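Local coordinates for BH2414 protein (Bacillus halodurans, PDB 3ON1) that is of unknown function but possibly binds RNA, as many relatives in the ribosomal L7Ae/L30e family do, at residues 5-10 / 73-78; 68-73 / 78-83. All coordinates share one frame; numbering follows the deposited sequence. Where two conformers were deposited one is given.

Interaction 1: residues 5-10 / 73-78; sequences KWLSLL and GRAIGK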
loop_
_atom_site.group_PDB
_atom_site.type_symbol
_atom_site.label_atom_id
_atom_site.label_comp_id
_atom_site.label_asym_id
_atom_site.label_seq_id
_atom_site.Cartn_x
_atom_site.Cartn_y
_atom_site.Cartn_z
ATOM N N LYS A 5 4.225 2.344 -14.294
ATOM C CA LYS A 5 2.786 2.146 -14.427
ATOM C C LYS A 5 2.099 2.048 -13.061
ATOM O O LYS A 5 1.009 2.598 -12.866
ATOM C CB LYS A 5 2.483 0.897 -15.262
ATOM C CG LYS A 5 2.761 1.050 -16.753
ATOM C CD LYS A 5 2.577 -0.286 -17.474
ATOM C CE LYS A 5 2.824 -0.173 -18.976
ATOM N NZ LYS A 5 1.776 0.608 -19.699
ATOM N N TRP A 6 2.726 1.356 -12.111
ATOM C CA TRP A 6 2.080 1.186 -10.809
ATOM C C TRP A 6 2.032 2.482 -10.003
ATOM O O TRP A 6 1.091 2.701 -9.249
ATOM C CB TRP A 6 2.646 0.010 -10.000
ATOM C CG TRP A 6 4.044 0.152 -9.488
ATOM C CD1 TRP A 6 5.180 -0.292 -10.094
ATOM C CD2 TRP A 6 4.453 0.733 -8.241
ATOM N NE1 TRP A 6 6.278 -0.008 -9.314
ATOM C CE2 TRP A 6 5.860 0.619 -8.170
ATOM C CE3 TRP A 6 3.768 1.338 -7.178
ATOM C CZ2 TRP A 6 6.599 1.100 -7.081
ATOM C CZ3 TRP A 6 4.504 1.814 -6.094
ATOM C CH2 TRP A 6 5.907 1.693 -6.058
ATOM N N LEU A 7 3.026 3.346 -10.180
ATOM C CA LEU A 7 3.003 4.649 -9.514
ATOM C C LEU A 7 1.875 5.531 -10.043
ATOM O O LEU A 7 1.176 6.190 -9.269
ATOM C CB LEU A 7 4.354 5.357 -9.652
ATOM C CG LEU A 7 5.452 4.768 -8.766
ATOM C CD1 LEU A 7 6.807 5.247 -9.253
ATOM C CD2 LEU A 7 5.237 5.130 -7.299
ATOM N N SER A 8 1.711 5.536 -11.364
ATOM C CA SER A 8 0.638 6.281 -12.013
ATOM C C SER A 8 -0.730 5.773 -11.563
ATOM O O SER A 8 -1.616 6.562 -11.240
ATOM C CB SER A 8 0.762 6.181 -13.534
ATOM O OG SER A 8 -0.338 6.813 -14.166
ATOM N N LEU A 9 -0.884 4.451 -11.530
ATOM C CA LEU A 9 -2.137 3.832 -11.103
ATOM C C LEU A 9 -2.454 4.139 -9.636
ATOM O O LEU A 9 -3.618 4.346 -9.272
ATOM C CB LEU A 9 -2.112 2.323 -11.348
ATOM C CG LEU A 9 -3.481 1.654 -11.205
ATOM C CD1 LEU A 9 -4.471 2.167 -12.249
ATOM C CD2 LEU A 9 -3.357 0.144 -11.280
ATOM N N LEU A 10 -1.417 4.175 -8.806
ATOM C CA LEU A 10 -1.563 4.548 -7.397
ATOM C C LEU A 10 -2.140 5.966 -7.269
ATOM O O LEU A 10 -2.996 6.223 -6.417
ATOM C CB LEU A 10 -0.214 4.417 -6.685
ATOM C CG LEU A 10 -0.136 4.269 -5.166
ATOM C CD1 LEU A 10 -0.989 3.112 -4.648
ATOM C CD2 LEU A 10 1.317 4.082 -4.760
ATOM N N GLY A 73 4.853 8.853 -1.578
ATOM C CA GLY A 73 4.177 10.093 -1.216
ATOM C C GLY A 73 3.812 10.906 -2.443
ATOM O O GLY A 73 2.658 11.320 -2.587
ATOM N N ARG A 74 4.797 11.133 -3.319
ATOM C CA ARG A 74 4.608 11.901 -4.560
ATOM C C ARG A 74 3.470 11.346 -5.399
ATOM O O ARG A 74 2.601 12.097 -5.859
ATOM C CB ARG A 74 5.894 11.927 -5.403
ATOM C CG ARG A 74 5.740 12.652 -6.747
ATOM C CD ARG A 74 6.867 12.321 -7.727
ATOM N NE ARG A 74 6.631 12.886 -9.058
ATOM C CZ ARG A 74 7.069 14.079 -9.447
ATOM N NH1 ARG A 74 7.766 14.826 -8.604
ATOM N NH2 ARG A 74 6.814 14.529 -10.671
ATOM N N ALA A 75 3.474 10.024 -5.580
ATOM C CA ALA A 75 2.479 9.341 -6.412
ATOM C C ALA A 75 1.056 9.670 -5.974
ATOM O O ALA A 75 0.150 9.731 -6.802
ATOM C CB ALA A 75 2.702 7.844 -6.390
ATOM N N ILE A 76 0.867 9.898 -4.678
ATOM C CA ILE A 76 -0.469 10.177 -4.143
ATOM C C ILE A 76 -0.686 11.651 -3.738
ATOM O O ILE A 76 -1.655 11.984 -3.044
ATOM C CB ILE A 76 -0.863 9.176 -3.015
ATOM C CG1 ILE A 76 -0.046 9.415 -1.742
ATOM C CG2 ILE A 76 -0.689 7.739 -3.502
ATOM C CD1 ILE A 76 -0.631 8.753 -0.506
ATOM N N GLY A 77 0.210 12.523 -4.198
ATOM C CA GLY A 77 0.093 13.972 -3.987
ATOM C C GLY A 77 0.450 14.427 -2.585
ATOM O O GLY A 77 -0.029 15.460 -2.115
ATOM N N LYS A 78 1.289 13.645 -1.916
ATOM C CA LYS A 78 1.741 13.941 -0.566
ATOM C C LYS A 78 3.263 14.006 -0.591
ATOM O O LYS A 78 3.879 13.774 -1.633
ATOM C CB LYS A 78 1.256 12.858 0.409
ATOM C CG LYS A 78 -0.259 12.646 0.436
ATOM C CD LYS A 78 -1.002 13.842 1.030
ATOM C CE LYS A 78 -2.508 13.656 0.933
ATOM N NZ LYS A 78 -3.256 14.798 1.537
HETATM O O HOH W 1 0.806 9.270 -9.609
#
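One water is gripped by two main-chain carbonyls and bridges Leu-7 and Ala-75. It donates to Ala-75 O at 2.9 Å and to Leu-7 O at 3.1 Å. Leu-7 O also comes 3.7 Å from Ala-75 CB; otherwise it is mostly apolar side chains that meet. Ala-75 CB points toward helix 5-15. Leu-7 CD2 lies 3.8 Å from Ala-75 CB, and Leu-10 CD2 reaches the same methyl more loosely. With chi1 at -159°, opposite the backbone N, Leu-10 CG is carried across to Ile-76 CG2 at 3.9 Å. Leu-19 of strand 19-21 touches both Leu-10 and Ile-76.

The second segment is the end of a helix. Gly-73 O is held twice, from opposite faces of its carbonyl plane: by Lys-78 N at 2.8 Å and by Ile-76 N at 3.1 Å. Gly-77 N bonds to Arg-74 O. Gly-77 has positive phi (76°) and turns the chain away. The contact thus joins the first helix of this L7Ae-type alpha/beta fold to the C-terminal end of helix 69-75, which closes in a Schellman motif.

Interaction 2: residues 68-73 / 78-83; sequences NRQMLG and KHERVV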
loop_
_atom_site.group_PDB
_atom_site.type_symbol
_atom_site.label_atom_id
_atom_site.label_comp_id
_atom_site.label_asym_id
_atom_site.label_seq_id
_atom_site.Cartn_x
_atom_site.Cartn_y
_atom_site.Cartn_z
ATOM N N ASN A 68 10.408 3.967 -2.459
ATOM C CA ASN A 68 10.850 4.619 -1.239
ATOM C C ASN A 68 9.733 5.562 -0.812
ATOM O O ASN A 68 8.744 5.716 -1.540
ATOM C CB ASN A 68 12.187 5.342 -1.444
ATOM C CG ASN A 68 12.111 6.424 -2.495
ATOM O OD1 ASN A 68 11.149 7.185 -2.541
ATOM N ND2 ASN A 68 13.131 6.505 -3.344
ATOM N N ARG A 69 9.867 6.180 0.357
ATOM C CA ARG A 69 8.765 6.980 0.890
ATOM C C ARG A 69 8.507 8.261 0.088
ATOM O O ARG A 69 7.380 8.753 0.058
ATOM C CB ARG A 69 8.935 7.256 2.388
ATOM C CG ARG A 69 10.109 8.149 2.765
ATOM C CD ARG A 69 10.208 8.279 4.277
ATOM N NE ARG A 69 10.558 6.998 4.887
ATOM C CZ ARG A 69 10.576 6.756 6.196
ATOM N NH1 ARG A 69 10.236 7.699 7.069
ATOM N NH2 ARG A 69 10.913 5.554 6.629
ATOM N N GLN A 70 9.542 8.762 -0.580
ATOM C CA GLN A 70 9.417 9.937 -1.446
ATOM C C GLN A 70 8.578 9.633 -2.687
ATOM O O GLN A 70 7.613 10.353 -2.971
ATOM C CB GLN A 70 10.808 10.478 -1.827
ATOM C CG GLN A 70 11.589 11.085 -0.657
ATOM C CD GLN A 70 12.233 10.050 0.252
ATOM O OE1 GLN A 70 12.546 8.931 -0.169
ATOM N NE2 GLN A 70 12.438 10.423 1.510
HETATM N N MSE A 71 8.939 8.573 -3.407
HETATM C CA MSE A 71 8.197 8.124 -4.588
HETATM C C MSE A 71 6.736 7.808 -4.265
HETATM O O MSE A 71 5.840 8.160 -5.029
HETATM C CB MSE A 71 8.840 6.872 -5.187
HETATM C CG MSE A 71 10.229 7.049 -5.762
HETATM SE SE MSE A 71 11.074 5.293 -5.968
HETATM C CE MSE A 71 9.580 4.402 -6.835
ATOM N N LEU A 72 6.504 7.133 -3.141
ATOM C CA LEU A 72 5.137 6.754 -2.747
ATOM C C LEU A 72 4.291 7.969 -2.394
ATOM O O LEU A 72 3.156 8.103 -2.853
ATOM C CB LEU A 72 5.161 5.765 -1.580
ATOM C CG LEU A 72 5.575 4.329 -1.884
ATOM C CD1 LEU A 72 5.396 3.486 -0.631
ATOM C CD2 LEU A 72 4.755 3.758 -3.040
ATOM N N GLY A 73 4.853 8.853 -1.578
ATOM C CA GLY A 73 4.177 10.093 -1.216
ATOM C C GLY A 73 3.812 10.906 -2.443
ATOM O O GLY A 73 2.658 11.320 -2.587
ATOM N N LYS A 78 1.289 13.645 -1.916
ATOM C CA LYS A 78 1.741 13.941 -0.566
ATOM C C LYS A 78 3.263 14.006 -0.591
ATOM O O LYS A 78 3.879 13.774 -1.633
ATOM C CB LYS A 78 1.256 12.858 0.409
ATOM C CG LYS A 78 -0.259 12.646 0.436
ATOM C CD LYS A 78 -1.002 13.842 1.030
ATOM C CE LYS A 78 -2.508 13.656 0.933
ATOM N NZ LYS A 78 -3.256 14.798 1.537
ATOM N N HIS A 79 3.886 14.318 0.537
ATOM C CA HIS A 79 5.338 14.422 0.530
ATOM C C HIS A 79 6.003 13.057 0.644
ATOM O O HIS A 79 6.753 12.640 -0.260
ATOM C CB HIS A 79 5.831 15.401 1.597
ATOM C CG HIS A 79 5.386 16.811 1.360
ATOM N ND1 HIS A 79 4.928 17.628 2.369
ATOM C CD2 HIS A 79 5.300 17.538 0.219
ATOM C CE1 HIS A 79 4.598 18.804 1.865
ATOM N NE2 HIS A 79 4.813 18.775 0.563
ATOM N N GLU A 80 5.711 12.365 1.745
ATOM C CA GLU A 80 6.262 11.034 2.011
ATOM C C GLU A 80 5.237 10.110 2.653
ATOM O O GLU A 80 4.533 10.511 3.584
ATOM C CB GLU A 80 7.474 11.140 2.936
ATOM C CG GLU A 80 8.620 11.943 2.352
ATOM C CD GLU A 80 9.791 12.073 3.296
ATOM O OE1 GLU A 80 9.646 11.717 4.489
ATOM O OE2 GLU A 80 10.855 12.552 2.845
ATOM N N ARG A 81 5.173 8.866 2.170
ATOM C CA ARG A 81 4.324 7.846 2.790
ATOM C C ARG A 81 5.071 6.527 2.902
ATOM O O ARG A 81 5.837 6.168 2.008
ATOM C CB ARG A 81 3.017 7.652 2.004
ATOM C CG ARG A 81 1.998 8.789 2.146
ATOM C CD ARG A 81 1.562 8.974 3.588
ATOM N NE ARG A 81 0.493 9.964 3.709
ATOM C CZ ARG A 81 0.690 11.269 3.876
ATOM N NH1 ARG A 81 1.919 11.760 3.946
ATOM N NH2 ARG A 81 -0.350 12.084 3.979
ATOM N N VAL A 82 4.888 5.807 4.010
ATOM C CA VAL A 82 5.532 4.492 4.167
ATOM C C VAL A 82 4.566 3.310 4.084
ATOM O O VAL A 82 4.939 2.239 3.603
ATOM C CB VAL A 82 6.387 4.373 5.460
ATOM C CG1 VAL A 82 7.714 5.085 5.281
ATOM C CG2 VAL A 82 5.639 4.917 6.659
ATOM N N VAL A 83 3.337 3.491 4.558
ATOM C CA VAL A 83 2.371 2.387 4.552
ATOM C C VAL A 83 1.108 2.829 3.839
ATOM O O VAL A 83 0.468 3.794 4.247
ATOM C CB VAL A 83 2.003 1.926 5.989
ATOM C CG1 VAL A 83 1.036 0.742 5.935
ATOM C CG2 VAL A 83 3.243 1.581 6.798
HETATM O O HOH W 2 9.900 10.514 6.862
#
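Arg-69 and Glu-80 meet where the chain turns back from helix 69-75 toward strand 83-86, a helix-to-strand connection of the L7Ae-type alpha/beta fold. Arg-69 CB lies 3.3 Å from Arg-81 O. CG sits between the backbone N and the carbonyl carbon (chi1 67°) and packs loosely against the Glu-80 carboxyl group. CD comes 3.5 Å from Glu-80 OE1. The chain then bends at chi3. Val-82 CG1 lies over one face of the guanidinium, off-centre, 3.4 Å from Arg-69 CZ; Val-82 has two modelled conformers and this holds for one of them. At the tip, Arg-69 NH1 donates to a water at 2.8 Å, in the guanidinium plane. That water donates to Glu-80 OE1 at 2.7 Å. The guanidinium and carboxylate are thus linked through water, with their planes 89° apart. Cutting Arg-69 back to an alanine is likely to leave this water without its NH1 donor and to uncover Val-82 CG1 and the flank of Glu-80.

Glu-80 has a second partner. Gln-70 NE2 donates to Glu-80 OE2 at 3.0 Å, from above the carboxylate plane. The backbone closes the turn too. Arg-69 O accepts from Arg-81 N and, on the opposite face of its plane, from Gly-73 N within the helix. Glu-80 CA adds a weak CH contact to the same oxygen. A CB on Gly-73 would point toward the loop and clash with His-79 O and Glu-80 N. Asp-43 binds Arg-69 N near the helix start. There Asn-68 is the N-cap: its OD1 accepts from the N of Met-71 (selenomethionine) at 2.7 Å, in a nearly straight bond (176°).

How the interactions relate
Both interactions use helix 69-75, and their centres lie about 9 Å apart. Interaction 1 sets the end of this helix against helix 5-15. Interaction 2 sets its earlier turns against residues 78-83, the loop that leads into strand 83-86. Gly-73 and Lys-78 belong to both. The two contacts also touch directly. Trp-6 CZ3 packs 3.6 Å from Leu-72 CD2, and Leu-10 CD2 reaches Leu-72 CD2 at 3.9 Å. Near the end of the helix, Ile-76 CD1 lies 3.7 Å from Arg-81 CG. Thr-21 connects them as well: its side chain touches Ile-76, and its OG1 bonds to Arg-81 NE. No ligand or active site is identified here.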